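Local coordinates for protein cytochrome c, putative (Shewanella oneidensis, PDB 1SP3) that is an octaheme cytochrome c, probably a respiratory oxidoreductase that reduces tetrathionate with electrons passed through its eight c-type hemes, at residues Val52-Lys56 and Lys57-Asn61; Asp6-Lys9 and Gly10-Thr14; His218-Lys221 and Lys222-Thr225. One frame throughout, in Å; residues are numbered along the deposited sequence.

Contact 1: residues Val52-Lys56 and Lys57-Asn61; sequences VVRGK and KNSIN. With HEC (heme c), chain D; SCN (thiocyanate ion), chain B.
Asn58 and Ser59 fold back on Arg54 and Gly55 in two overlapping beta turns. The turns follow strand 50-53 of the small antiparallel hairpin and carry Lys56, an axial ligand of a heme. The tight part is centred on Gly55 O. Ser59 OG donates to Gly55 O at 2.6 Å, and Asn58 N reaches Gly55 O from the opposite face of the carbonyl plane. Neither donor lies in that plane. The second turn closes through Ser59 N and Lys56 O at 3.2 Å, in a nearly straight bond (170°). The Arg54 guanidinium lies over Ser59, with OG 3.4 Å above its plane and shifted toward the rim.

Asn58 ties the turn back to Arg54. Its ND2 donates to Arg54 O at 3.1 Å and also hydrogen-bonds Glu42 OE2, while Val53 CG1 brushes the same ND2. CG of Asn58 lies anti to its own carbonyl carbon (chi1 -54°), which brings ND2 back over the incoming chain. With an alanine here, Arg54 O and Glu42 OE2 would probably each lose their amide donor, and the turn would lose its side-chain tie to Arg54.

The side between Arg54 and Ile60 is looser and bridged by water. One water joins Arg54 NH2 to Ile60 O. A second joins Arg54 NE to Ile60 N and lies in the guanidinium plane.

Lys56 runs out fully extended to the iron, which NZ binds at 2.1 Å. Thiocyanate, probably from the crystallisation liquor, takes the opposite axial position through its sulfur. Asn61 lines that side: ND2 donates to heme propionate O1A at 2.7 Å and, weakly, to the thiocyanate N at 3.4 Å.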
ATOM      1  N   VAL A  52       5.124  17.792  -2.730  1.00 36.15           N
ATOM      2  CA  VAL A  52       5.239  17.062  -3.980  1.00 35.68           C
ATOM      3  C   VAL A  52       3.914  16.493  -4.351  1.00 34.43           C
ATOM      4  O   VAL A  52       2.992  16.442  -3.568  1.00 33.05           O
ATOM      5  CB  VAL A  52       6.261  15.857  -3.927  1.00 35.95           C
ATOM      6  CG1 VAL A  52       7.704  16.375  -3.864  1.00 34.64           C
ATOM      7  CG2 VAL A  52       5.916  14.866  -2.765  1.00 33.35           C
ATOM      8  N   VAL A  53       3.842  16.097  -5.601  1.00 35.34           N
ATOM      9  CA  VAL A  53       2.770  15.271  -6.091  1.00 34.49           C
ATOM     10  C   VAL A  53       3.252  13.823  -6.076  1.00 33.54           C
ATOM     11  O   VAL A  53       4.122  13.438  -6.820  1.00 33.32           O
ATOM     12  CB  VAL A  53       2.196  15.789  -7.434  1.00 35.87           C
ATOM     13  CG1 VAL A  53       1.146  14.765  -8.000  1.00 32.66           C
ATOM     14  CG2 VAL A  53       1.493  17.149  -7.169  1.00 37.47           C
ATOM     15  N   ARG A  54       2.750  13.060  -5.116  1.00 32.25           N
ATOM     16  CA  ARG A  54       3.103  11.686  -4.990  1.00 32.47           C
ATOM     17  C   ARG A  54       1.830  10.899  -5.416  1.00 33.16           C
ATOM     18  O   ARG A  54       1.317  11.137  -6.489  1.00 33.19           O
ATOM     19  CB  ARG A  54       3.581  11.409  -3.532  1.00 32.41           C
ATOM     20  CG  ARG A  54       4.488  10.215  -3.400  1.00 33.31           C
ATOM     21  CD  ARG A  54       5.553  10.161  -2.215  1.00 32.60           C
ATOM     22  NE  ARG A  54       6.010   8.765  -2.131  1.00 28.24           N
ATOM     23  CZ  ARG A  54       5.332   7.819  -1.454  1.00 37.65           C
ATOM     24  NH1 ARG A  54       4.224   8.158  -0.745  1.00 32.87           N
ATOM     25  NH2 ARG A  54       5.758   6.551  -1.450  1.00 31.97           N
ATOM     26  N   GLY A  55       1.312   9.988  -4.587  1.00 32.48           N
ATOM     27  CA  GLY A  55       0.318   9.027  -5.040  1.00 30.74           C
ATOM     28  C   GLY A  55       1.066   7.947  -5.793  1.00 31.20           C
ATOM     29  O   GLY A  55       2.271   8.089  -6.080  1.00 30.05           O
ATOM     30  N   LYS A  56       0.370   6.866  -6.129  1.00 29.78           N
ATOM     31  CA  LYS A  56       0.980   5.720  -6.772  1.00 32.05           C
ATOM     32  C   LYS A  56       1.650   6.084  -8.136  1.00 33.44           C
ATOM     33  O   LYS A  56       2.666   5.472  -8.491  1.00 33.01           O
ATOM     34  CB  LYS A  56      -0.071   4.607  -7.026  1.00 32.40           C
ATOM     35  CG  LYS A  56       0.500   3.416  -7.723  1.00 29.86           C
ATOM     36  CD  LYS A  56      -0.371   2.222  -7.519  1.00 29.99           C
ATOM     37  CE  LYS A  56       0.288   1.108  -8.286  1.00 27.35           C
ATOM     38  NZ  LYS A  56      -0.479  -0.087  -8.061  1.00 26.03           N
ATOM     39  N   LYS A  57       1.027   7.001  -8.878  1.00 31.65           N
ATOM     40  CA  LYS A  57       1.477   7.408 -10.210  1.00 32.73           C
ATOM     41  C   LYS A  57       2.945   7.860 -10.193  1.00 33.50           C
ATOM     42  O   LYS A  57       3.698   7.602 -11.103  1.00 33.46           O
ATOM     43  CB  LYS A  57       0.652   8.632 -10.667  1.00 31.00           C
ATOM     44  CG  LYS A  57       0.704   8.892 -12.199  1.00 30.10           C
ATOM     45  CD  LYS A  57      -0.081  10.156 -12.583  1.00 29.33           C
ATOM     46  CE  LYS A  57      -0.243  10.217 -14.145  1.00 29.42           C
ATOM     47  NZ  LYS A  57      -1.173  11.363 -14.408  1.00 34.09           N
ATOM     48  N   ASN A  58       3.306   8.569  -9.133  1.00 35.02           N
ATOM     49  CA  ASN A  58       4.626   9.135  -8.982  1.00 35.06           C
ATOM     50  C   ASN A  58       5.500   8.448  -7.923  1.00 35.95           C
ATOM     51  O   ASN A  58       6.433   9.033  -7.465  1.00 39.07           O
ATOM     52  CB  ASN A  58       4.447  10.629  -8.674  1.00 33.99           C
ATOM     53  CG  ASN A  58       3.589  11.296  -9.715  1.00 31.59           C
ATOM     54  OD1 ASN A  58       3.905  11.217 -10.853  1.00 30.73           O
ATOM     55  ND2 ASN A  58       2.453  11.836  -9.338  1.00 32.53           N
ATOM     56  N   SER A  59       5.179   7.248  -7.469  1.00 34.93           N
ATOM     57  CA  SER A  59       5.927   6.747  -6.322  1.00 32.43           C
ATOM     58  C   SER A  59       6.978   5.799  -6.761  1.00 30.78           C
ATOM     59  O   SER A  59       6.809   5.068  -7.745  1.00 28.07           O
ATOM     60  CB  SER A  59       5.001   6.045  -5.302  1.00 33.49           C
ATOM     61  OG  SER A  59       4.168   7.041  -4.692  1.00 34.32           O
ATOM     62  N   ILE A  60       8.035   5.743  -5.970  1.00 30.96           N
ATOM     63  CA  ILE A  60       9.062   4.684  -6.147  1.00 30.22           C
ATOM     64  C   ILE A  60       9.036   3.778  -4.898  1.00 30.08           C
ATOM     65  O   ILE A  60       9.074   4.302  -3.751  1.00 29.39           O
ATOM     66  CB  ILE A  60      10.441   5.355  -6.382  1.00 30.96           C
ATOM     67  CG1 ILE A  60      10.371   6.037  -7.749  1.00 33.63           C
ATOM     68  CG2 ILE A  60      11.609   4.355  -6.464  1.00 30.89           C
ATOM     69  CD1 ILE A  60      11.696   6.777  -8.201  1.00 40.11           C
ATOM     70  N   ASN A  61       8.962   2.452  -5.097  1.00 28.63           N
ATOM     71  CA  ASN A  61       9.000   1.504  -3.962  1.00 28.51           C
ATOM     72  C   ASN A  61      10.067   0.469  -4.185  1.00 28.85           C
ATOM     73  O   ASN A  61      10.792   0.528  -5.204  1.00 28.56           O
ATOM     74  CB  ASN A  61       7.609   0.889  -3.645  1.00 29.08           C
ATOM     75  CG  ASN A  61       7.147  -0.171  -4.690  1.00 30.64           C
ATOM     76  OD1 ASN A  61       7.965  -0.756  -5.443  1.00 29.88           O
ATOM     77  ND2 ASN A  61       5.830  -0.494  -4.663  1.00 28.26           N
TER
HETATM   78 FE   HEC D 802       0.688  -1.289  -6.707  1.00 38.45          FE
HETATM   79  CHA HEC D 802       0.536   1.214  -4.244  1.00 34.58           C
HETATM   80  CHB HEC D 802       3.714  -0.016  -7.783  1.00 29.55           C
HETATM   81  CHC HEC D 802       0.761  -3.536  -9.284  1.00 35.09           C
HETATM   82  CHD HEC D 802      -2.189  -2.691  -5.584  1.00 29.90           C
HETATM   83  NA  HEC D 802       1.961   0.308  -6.107  1.00 34.62           N
HETATM   84  C1A HEC D 802       1.691   1.217  -5.071  1.00 35.83           C
HETATM   85  C2A HEC D 802       2.817   2.148  -5.010  1.00 33.91           C
HETATM   86  C3A HEC D 802       3.706   1.825  -5.994  1.00 32.40           C
HETATM   87  C4A HEC D 802       3.166   0.651  -6.696  1.00 32.87           C
HETATM   88  CMA HEC D 802       5.072   2.586  -6.283  1.00 29.58           C
HETATM   89  CAA HEC D 802       2.968   3.311  -3.955  1.00 31.77           C
HETATM   90  CBA HEC D 802       3.996   2.928  -2.858  1.00 32.10           C
HETATM   91  CGA HEC D 802       3.672   1.534  -2.255  1.00 37.92           C
HETATM   92  O1A HEC D 802       4.388   0.554  -2.618  1.00 29.65           O
HETATM   93  O2A HEC D 802       2.685   1.293  -1.431  1.00 41.71           O
HETATM   94  NB  HEC D 802       1.962  -1.726  -8.249  1.00 31.89           N
HETATM   95  C1B HEC D 802       3.150  -1.009  -8.526  1.00 31.52           C
HETATM   96  C2B HEC D 802       3.734  -1.516  -9.747  1.00 30.78           C
HETATM   97  C3B HEC D 802       2.921  -2.528 -10.145  1.00 31.42           C
HETATM   98  C4B HEC D 802       1.799  -2.640  -9.207  1.00 31.75           C
HETATM   99  CMB HEC D 802       5.072  -0.977 -10.356  1.00 27.79           C
HETATM  100  CAB HEC D 802       3.041  -3.426 -11.402  1.00 29.51           C
HETATM  101  CBB HEC D 802       4.264  -3.839 -11.887  1.00 33.41           C
HETATM  102  NC  HEC D 802      -0.530  -2.931  -7.336  1.00 35.03           N
HETATM  103  C1C HEC D 802      -0.300  -3.706  -8.432  1.00 32.66           C
HETATM  104  C2C HEC D 802      -1.334  -4.700  -8.508  1.00 35.01           C
HETATM  105  C3C HEC D 802      -2.175  -4.489  -7.436  1.00 35.42           C
HETATM  106  C4C HEC D 802      -1.665  -3.339  -6.697  1.00 32.90           C
HETATM  107  CMC HEC D 802      -1.382  -5.753  -9.658  1.00 30.16           C
HETATM  108  CAC HEC D 802      -3.471  -5.302  -7.041  1.00 35.36           C
HETATM  109  CBC HEC D 802      -3.529  -6.658  -6.788  1.00 30.38           C
HETATM  110  ND  HEC D 802      -0.630  -0.829  -5.114  1.00 32.67           N
HETATM  111  C1D HEC D 802      -1.814  -1.518  -4.967  1.00 27.38           C
HETATM  112  C2D HEC D 802      -2.582  -0.773  -3.941  1.00 29.59           C
HETATM  113  C3D HEC D 802      -1.756   0.447  -3.512  1.00 31.73           C
HETATM  114  C4D HEC D 802      -0.548   0.333  -4.302  1.00 30.32           C
HETATM  115  CMD HEC D 802      -3.963  -1.148  -3.405  1.00 24.08           C
HETATM  116  CAD HEC D 802      -2.103   1.526  -2.411  1.00 36.93           C
HETATM  117  CBD HEC D 802      -1.548   0.995  -1.085  1.00 47.49           C
HETATM  118  CGD HEC D 802      -1.984   1.810   0.155  1.00 56.95           C
HETATM  119  O1D HEC D 802      -2.064   1.141   1.212  1.00 61.13           O
HETATM  120  O2D HEC D 802      -2.235   3.085   0.210  1.00 55.63           O
HETATM  121  S   SCN B 810       1.829  -2.625  -5.110  1.00 39.37           S
HETATM  122  C   SCN B 810       3.367  -2.972  -5.668  1.00 42.53           C
HETATM  123  N   SCN B 810       4.420  -3.160  -6.136  1.00 41.34           N
HETATM  124  O   HOH W   1       8.483   6.162  -1.824  1.00 34.72           O
HETATM  125  O   HOH W   2       8.089   8.024  -3.860  1.00 41.02           O
HETATM  126  O   HOH W   3       4.963   4.441  -9.746  1.00 39.28           O

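Contact 2: residues Asp6-Lys9 and Gly10-Thr14; sequences DVLK and GPFTT
Leu8 and Phe12 meet where the chain leaves helix 4-7 and turns toward helix 15-34. The Phe12 ring presents an edge to the Leu8 carbonyl: CE1 lies 3.5 Å from Leu8 O, near the ring plane. The side chains themselves touch more loosely, with Leu8 CD2 4.3 Å from Phe12 CZ. Gly10 CA sits 3.6 Å above the centre of one face of the same ring.

The backbone between them sets this up. Gly10 has a positive phi (64°), and the peptide bond from Gly10 to Pro11 is cis. With chi1 of Phe12 at -59° the ring swings back toward Leu8. No direct hydrogen bond links 6-9 to 10-14. A water instead donates to Val7 O and accepts weakly from Gly10 N.

Farther out, Phe12 packs on Val18 and Gln21 of helix 15-34 and on Leu124 and Ala125 of helix 124-129. Leu8 lines a heme pocket close to the iron ligand His4. The side-chain packing between Leu8 and Phe12 is apolar, and the contact of Leu8 O with the C-H groups of the ring edge implies at most a mild electrostatic attraction.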
ATOM      1  N   ASP A   6     -33.557  -4.524 -14.959  1.00 51.22           N
ATOM      2  CA  ASP A   6     -34.365  -4.208 -16.127  1.00 52.40           C
ATOM      3  C   ASP A   6     -33.564  -3.528 -17.253  1.00 52.24           C
ATOM      4  O   ASP A   6     -33.806  -3.793 -18.444  1.00 52.42           O
ATOM      5  CB  ASP A   6     -35.565  -3.294 -15.703  1.00 53.57           C
ATOM      6  CG  ASP A   6     -36.697  -4.077 -14.920  1.00 57.63           C
ATOM      7  OD1 ASP A   6     -36.677  -5.355 -14.897  1.00 60.91           O
ATOM      8  OD2 ASP A   6     -37.651  -3.502 -14.307  1.00 62.75           O
ATOM      9  N   VAL A   7     -32.605  -2.664 -16.901  1.00 50.75           N
ATOM     10  CA  VAL A   7     -31.992  -1.791 -17.922  1.00 49.88           C
ATOM     11  C   VAL A   7     -30.624  -2.255 -18.505  1.00 49.60           C
ATOM     12  O   VAL A   7     -30.119  -1.667 -19.477  1.00 49.66           O
ATOM     13  CB  VAL A   7     -31.961  -0.302 -17.483  1.00 48.74           C
ATOM     14  CG1 VAL A   7     -31.337   0.526 -18.568  1.00 49.80           C
ATOM     15  CG2 VAL A   7     -33.388   0.256 -17.241  1.00 48.09           C
ATOM     16  N   LEU A   8     -30.040  -3.298 -17.919  1.00 48.18           N
ATOM     17  CA  LEU A   8     -28.655  -3.621 -18.232  1.00 48.21           C
ATOM     18  C   LEU A   8     -28.586  -5.004 -18.839  1.00 49.13           C
ATOM     19  O   LEU A   8     -27.700  -5.778 -18.473  1.00 48.07           O
ATOM     20  CB  LEU A   8     -27.761  -3.567 -16.973  1.00 45.81           C
ATOM     21  CG  LEU A   8     -27.602  -2.210 -16.302  1.00 45.71           C
ATOM     22  CD1 LEU A   8     -27.076  -2.329 -14.876  1.00 42.14           C
ATOM     23  CD2 LEU A   8     -26.782  -1.209 -17.135  1.00 46.37           C
ATOM     24  N   LYS A   9     -29.501  -5.330 -19.757  1.00 51.02           N
ATOM     25  CA  LYS A   9     -29.435  -6.677 -20.366  1.00 53.09           C
ATOM     26  C   LYS A   9     -28.241  -6.870 -21.368  1.00 52.56           C
ATOM     27  O   LYS A   9     -27.813  -8.009 -21.606  1.00 52.14           O
ATOM     28  CB  LYS A   9     -30.806  -7.149 -20.913  1.00 54.85           C
ATOM     29  CG  LYS A   9     -31.870  -7.598 -19.781  1.00 56.86           C
ATOM     30  CD  LYS A   9     -31.887  -9.189 -19.516  1.00 64.46           C
ATOM     31  CE  LYS A   9     -32.341  -9.682 -18.071  1.00 63.29           C
ATOM     32  NZ  LYS A   9     -32.049 -11.162 -17.750  1.00 63.90           N
ATOM     33  N   GLY A  10     -27.670  -5.761 -21.861  1.00 52.49           N
ATOM     34  CA  GLY A  10     -26.535  -5.800 -22.787  1.00 54.41           C
ATOM     35  C   GLY A  10     -26.943  -6.473 -24.091  1.00 54.95           C
ATOM     36  O   GLY A  10     -27.909  -5.986 -24.679  1.00 55.03           O
ATOM     37  N   PRO A  11     -26.263  -7.540 -24.577  1.00 55.54           N
ATOM     38  CA  PRO A  11     -24.813  -7.831 -24.494  1.00 54.99           C
ATOM     39  C   PRO A  11     -23.779  -6.711 -24.295  1.00 53.24           C
ATOM     40  O   PRO A  11     -23.892  -5.660 -24.902  1.00 53.80           O
ATOM     41  CB  PRO A  11     -24.554  -8.514 -25.848  1.00 54.87           C
ATOM     42  CG  PRO A  11     -25.907  -9.236 -26.126  1.00 56.39           C
ATOM     43  CD  PRO A  11     -26.962  -8.715 -25.140  1.00 55.70           C
ATOM     44  N   PHE A  12     -22.759  -6.970 -23.476  1.00 51.85           N
ATOM     45  CA  PHE A  12     -21.617  -6.034 -23.307  1.00 50.11           C
ATOM     46  C   PHE A  12     -20.364  -6.825 -23.652  1.00 49.50           C
ATOM     47  O   PHE A  12     -20.191  -7.952 -23.168  1.00 48.86           O
ATOM     48  CB  PHE A  12     -21.495  -5.532 -21.842  1.00 49.30           C
ATOM     49  CG  PHE A  12     -22.713  -4.816 -21.329  1.00 47.14           C
ATOM     50  CD1 PHE A  12     -23.490  -5.369 -20.306  1.00 45.37           C
ATOM     51  CD2 PHE A  12     -23.096  -3.606 -21.875  1.00 42.21           C
ATOM     52  CE1 PHE A  12     -24.652  -4.689 -19.827  1.00 43.87           C
ATOM     53  CE2 PHE A  12     -24.223  -2.937 -21.399  1.00 43.84           C
ATOM     54  CZ  PHE A  12     -25.005  -3.483 -20.381  1.00 39.90           C
ATOM     55  N   THR A  13     -19.487  -6.287 -24.491  1.00 48.56           N
ATOM     56  CA  THR A  13     -18.272  -7.079 -24.724  1.00 47.59           C
ATOM     57  C   THR A  13     -17.056  -6.453 -24.075  1.00 46.42           C
ATOM     58  O   THR A  13     -16.068  -7.136 -23.894  1.00 47.04           O
ATOM     59  CB  THR A  13     -18.049  -7.553 -26.221  1.00 47.73           C
ATOM     60  OG1 THR A  13     -17.766  -6.430 -27.050  1.00 48.49           O
ATOM     61  CG2 THR A  13     -19.372  -8.174 -26.852  1.00 46.56           C
ATOM     62  N   THR A  14     -17.143  -5.164 -23.704  1.00 44.25           N
ATOM     63  CA  THR A  14     -16.011  -4.458 -23.047  1.00 41.45           C
ATOM     64  C   THR A  14     -16.455  -3.770 -21.754  1.00 39.19           C
ATOM     65  O   THR A  14     -17.680  -3.549 -21.557  1.00 39.85           O
ATOM     66  CB  THR A  14     -15.265  -3.403 -23.996  1.00 41.59           C
ATOM     67  OG1 THR A  14     -16.107  -2.295 -24.271  1.00 41.16           O
ATOM     68  CG2 THR A  14     -14.901  -3.969 -25.406  1.00 42.84           C
TER
HETATM   69  O   HOH W   4     -28.247  -2.413 -21.628  1.00 51.08           O

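Contact 3: residues His218-Lys221 and Lys222-Thr225; sequences HSNK and KLNT. With HEC (heme c), chain I.
Asn224 is hydrogen-bonded to both the ring and the backbone of His218, a local contact at the start of helix 221-226, where the loop before the helix delivers an axial heme ligand. His218 NE2 binds the heme iron at 2.1 Å, and His236 is the ligand on the same iron from another part of the chain. Asn224 grips His218 with both ends of its amide. OD1 accepts from His218 N at 3.0 Å, in the carbonyl plane on a lone pair, and from ND1 of the ring at 2.7 Å, tilted from that plane. In return Asn224 ND2 donates to His218 O at 2.8 Å. The two side chains run antiparallel, ring and amide planes 25° apart.

Leu223 covers a face of the ring in a CH-pi contact, with CB 3.9 Å from the ring centroid. Its CD2 reaches the porphyrin at CHD, 3.7 Å away.

Asn220 is the N-cap of the helix. A chi1 of 173° sets its CG opposite the backbone N, and OD1 accepts from Lys222 N at 2.7 Å. Asn220 O then takes Leu223 N, and the weaker bond from Asn224 N follows. Thr225 N then bonds Lys221 O, one residue further along the helix. Lys222 NZ donates to a propionate of another heme, close to His226.

The ND1 bond fixes the ring rotation, while the two backbone bonds hold the His218 main chain. The ND1 bond would probably push electron density into the imidazole and make NE2 a stronger donor to iron.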
ATOM      1  N   HIS A 218      -9.523   2.355  28.950  1.00 32.68           N
ATOM      2  CA  HIS A 218      -9.100   1.330  29.946  1.00 32.64           C
ATOM      3  C   HIS A 218      -9.582   1.645  31.394  1.00 32.96           C
ATOM      4  O   HIS A 218      -9.610   2.799  31.811  1.00 32.74           O
ATOM      5  CB  HIS A 218      -7.578   1.204  29.889  1.00 31.34           C
ATOM      6  CG  HIS A 218      -7.025   1.179  28.473  1.00 30.71           C
ATOM      7  ND1 HIS A 218      -6.320   2.229  27.923  1.00 24.98           N
ATOM      8  CD2 HIS A 218      -7.086   0.230  27.507  1.00 25.71           C
ATOM      9  CE1 HIS A 218      -5.965   1.928  26.692  1.00 28.34           C
ATOM     10  NE2 HIS A 218      -6.425   0.725  26.406  1.00 25.73           N
ATOM     11  N   SER A 219      -9.984   0.635  32.156  1.00 33.69           N
ATOM     12  CA  SER A 219     -10.230   0.862  33.574  1.00 35.40           C
ATOM     13  C   SER A 219      -8.857   1.086  34.225  1.00 34.91           C
ATOM     14  O   SER A 219      -8.712   1.857  35.155  1.00 35.08           O
ATOM     15  CB  SER A 219     -10.911  -0.370  34.209  1.00 36.36           C
ATOM     16  OG  SER A 219     -10.371  -1.576  33.675  1.00 43.85           O
ATOM     17  N   ASN A 220      -7.829   0.416  33.711  1.00 34.93           N
ATOM     18  CA  ASN A 220      -6.531   0.600  34.247  1.00 35.80           C
ATOM     19  C   ASN A 220      -5.962   1.978  33.824  1.00 36.66           C
ATOM     20  O   ASN A 220      -5.599   2.180  32.660  1.00 36.09           O
ATOM     21  CB  ASN A 220      -5.594  -0.534  33.871  1.00 34.76           C
ATOM     22  CG  ASN A 220      -4.146  -0.236  34.311  1.00 36.84           C
ATOM     23  OD1 ASN A 220      -3.840   0.872  34.796  1.00 36.58           O
ATOM     24  ND2 ASN A 220      -3.275  -1.234  34.201  1.00 39.19           N
ATOM     25  N   LYS A 221      -5.837   2.899  34.783  1.00 36.15           N
ATOM     26  CA  LYS A 221      -5.550   4.258  34.425  1.00 37.53           C
ATOM     27  C   LYS A 221      -4.137   4.389  33.840  1.00 37.90           C
ATOM     28  O   LYS A 221      -3.811   5.351  33.121  1.00 36.42           O
ATOM     29  CB  LYS A 221      -5.782   5.150  35.636  1.00 40.17           C
ATOM     30  CG  LYS A 221      -5.091   6.519  35.617  1.00 42.04           C
ATOM     31  CD  LYS A 221      -4.508   6.879  36.975  1.00 49.13           C
ATOM     32  CE  LYS A 221      -4.445   8.424  37.183  1.00 53.49           C
ATOM     33  NZ  LYS A 221      -3.393   9.098  36.372  1.00 53.18           N
ATOM     34  N   LYS A 222      -3.272   3.436  34.175  1.00 37.10           N
ATOM     35  CA  LYS A 222      -1.889   3.573  33.766  1.00 36.01           C
ATOM     36  C   LYS A 222      -1.869   3.322  32.258  1.00 34.09           C
ATOM     37  O   LYS A 222      -1.089   3.935  31.533  1.00 32.74           O
ATOM     38  CB  LYS A 222      -1.021   2.589  34.535  1.00 37.46           C
ATOM     39  CG  LYS A 222       0.348   2.356  33.915  1.00 40.33           C
ATOM     40  CD  LYS A 222       1.178   3.654  34.020  1.00 49.83           C
ATOM     41  CE  LYS A 222       1.270   4.200  35.412  1.00 49.01           C
ATOM     42  NZ  LYS A 222       2.160   5.385  35.370  1.00 54.11           N
ATOM     43  N   LEU A 223      -2.780   2.505  31.779  1.00 32.25           N
ATOM     44  CA  LEU A 223      -2.823   2.290  30.341  1.00 33.78           C
ATOM     45  C   LEU A 223      -3.321   3.511  29.622  1.00 34.26           C
ATOM     46  O   LEU A 223      -2.747   3.867  28.569  1.00 32.97           O
ATOM     47  CB  LEU A 223      -3.640   1.106  29.904  1.00 32.62           C
ATOM     48  CG  LEU A 223      -3.065  -0.235  30.274  1.00 34.62           C
ATOM     49  CD1 LEU A 223      -4.216  -1.214  30.074  1.00 34.44           C
ATOM     50  CD2 LEU A 223      -1.839  -0.686  29.389  1.00 33.34           C
ATOM     51  N   ASN A 224      -4.372   4.148  30.162  1.00 32.52           N
ATOM     52  CA  ASN A 224      -4.771   5.458  29.678  1.00 33.03           C
ATOM     53  C   ASN A 224      -3.651   6.472  29.726  1.00 32.59           C
ATOM     54  O   ASN A 224      -3.510   7.251  28.776  1.00 30.45           O
ATOM     55  CB  ASN A 224      -5.997   6.015  30.466  1.00 33.66           C
ATOM     56  CG  ASN A 224      -7.148   5.051  30.451  1.00 31.46           C
ATOM     57  OD1 ASN A 224      -7.242   4.273  29.511  1.00 30.47           O
ATOM     58  ND2 ASN A 224      -8.046   5.076  31.499  1.00 30.36           N
ATOM     59  N   THR A 225      -2.827   6.518  30.780  1.00 32.49           N
ATOM     60  CA  THR A 225      -1.816   7.541  30.620  1.00 31.39           C
ATOM     61  C   THR A 225      -0.845   7.330  29.352  1.00 30.74           C
ATOM     62  O   THR A 225      -0.322   8.301  28.797  1.00 30.40           O
ATOM     63  CB  THR A 225      -1.108   8.050  31.929  1.00 33.62           C
ATOM     64  OG1 THR A 225       0.345   8.105  31.771  1.00 33.73           O
ATOM     65  CG2 THR A 225      -1.394   7.339  33.179  1.00 34.67           C
TER
HETATM   66 FE   HEC I 807      -6.119  -0.561  24.791  1.00 32.23          FE
HETATM   67  CHA HEC I 807      -7.817  -2.953  26.183  1.00 27.19           C
HETATM   68  CHB HEC I 807      -8.818   0.479  22.994  1.00 23.70           C
HETATM   69  CHC HEC I 807      -4.433   2.385  23.778  1.00 22.92           C
HETATM   70  CHD HEC I 807      -3.191  -1.700  26.044  1.00 19.50           C
HETATM   71  NA  HEC I 807      -8.076  -1.094  24.636  1.00 32.09           N
HETATM   72  C1A HEC I 807      -8.565  -2.107  25.401  1.00 29.80           C
HETATM   73  C2A HEC I 807      -9.961  -2.222  25.051  1.00 30.16           C
HETATM   74  C3A HEC I 807     -10.286  -1.267  24.181  1.00 27.81           C
HETATM   75  C4A HEC I 807      -9.063  -0.561  23.855  1.00 27.86           C
HETATM   76  CMA HEC I 807     -11.716  -1.020  23.611  1.00 29.34           C
HETATM   77  CAA HEC I 807     -10.930  -3.227  25.725  1.00 33.13           C
HETATM   78  CBA HEC I 807     -11.321  -2.572  27.055  1.00 34.35           C
HETATM   79  CGA HEC I 807     -12.148  -3.540  27.881  1.00 39.93           C
HETATM   80  O1A HEC I 807     -13.309  -3.754  27.560  1.00 41.57           O
HETATM   81  O2A HEC I 807     -11.612  -4.155  28.823  1.00 43.18           O
HETATM   82  NB  HEC I 807      -6.525   1.093  23.654  1.00 27.09           N
HETATM   83  C1B HEC I 807      -7.690   1.242  22.931  1.00 25.59           C
HETATM   84  C2B HEC I 807      -7.620   2.459  22.223  1.00 26.56           C
HETATM   85  C3B HEC I 807      -6.460   3.013  22.480  1.00 23.13           C
HETATM   86  C4B HEC I 807      -5.742   2.175  23.373  1.00 27.57           C
HETATM   87  CMB HEC I 807      -8.794   3.027  21.401  1.00 26.19           C
HETATM   88  CAB HEC I 807      -5.967   4.392  21.990  1.00 26.45           C
HETATM   89  CBB HEC I 807      -6.806   5.373  22.408  1.00 24.64           C
HETATM   90  NC  HEC I 807      -4.169   0.214  24.879  1.00 27.26           N
HETATM   91  C1C HEC I 807      -3.701   1.385  24.329  1.00 23.26           C
HETATM   92  C2C HEC I 807      -2.305   1.424  24.527  1.00 27.36           C
HETATM   93  C3C HEC I 807      -1.942   0.262  25.153  1.00 27.80           C
HETATM   94  C4C HEC I 807      -3.141  -0.506  25.388  1.00 25.27           C
HETATM   95  CMC HEC I 807      -1.437   2.589  24.006  1.00 25.82           C
HETATM   96  CAC HEC I 807      -0.501  -0.218  25.554  1.00 25.52           C
HETATM   97  CBC HEC I 807       0.473   0.563  26.146  1.00 17.20           C
HETATM   98  ND  HEC I 807      -5.531  -2.068  25.896  1.00 28.32           N
HETATM   99  C1D HEC I 807      -4.287  -2.415  26.333  1.00 26.37           C
HETATM  100  C2D HEC I 807      -4.351  -3.591  27.177  1.00 21.55           C
HETATM  101  C3D HEC I 807      -5.756  -4.002  27.106  1.00 26.40           C
HETATM  102  C4D HEC I 807      -6.441  -2.988  26.370  1.00 28.81           C
HETATM  103  CMD HEC I 807      -3.126  -4.335  27.845  1.00 19.63           C
HETATM  104  CAD HEC I 807      -6.442  -5.240  27.835  1.00 33.17           C
HETATM  105  CBD HEC I 807      -6.732  -4.732  29.263  1.00 37.37           C
HETATM  106  CGD HEC I 807      -8.192  -4.313  29.239  1.00 45.85           C
HETATM  107  O1D HEC I 807      -9.067  -5.186  28.819  1.00 44.87           O
HETATM  108  O2D HEC I 807      -8.498  -3.112  29.632  1.00 45.47           O

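In the fold
Along the chain the order is contact 2, contact 1, contact 3, with no overlap. Contact 2 joins helix 4-7 to helix 15-34, contact 1 follows strand 50-53 of the small hairpin, and contact 3 opens helix 221-226. They share no helix or sheet. Contact 1 lies deepest, its centre about 12 Å from the centre of the chain. The other two lie far out, at about 34 and 33 Å, and their own centres are about 58 Å apart. Contact 1 is about 36 Å from contact 2 and 40 Å from contact 3, centre to centre. No heme is shared: contact 2 borders one, contacts 1 and 3 two each. Together they sample widely separated points of the octaheme array.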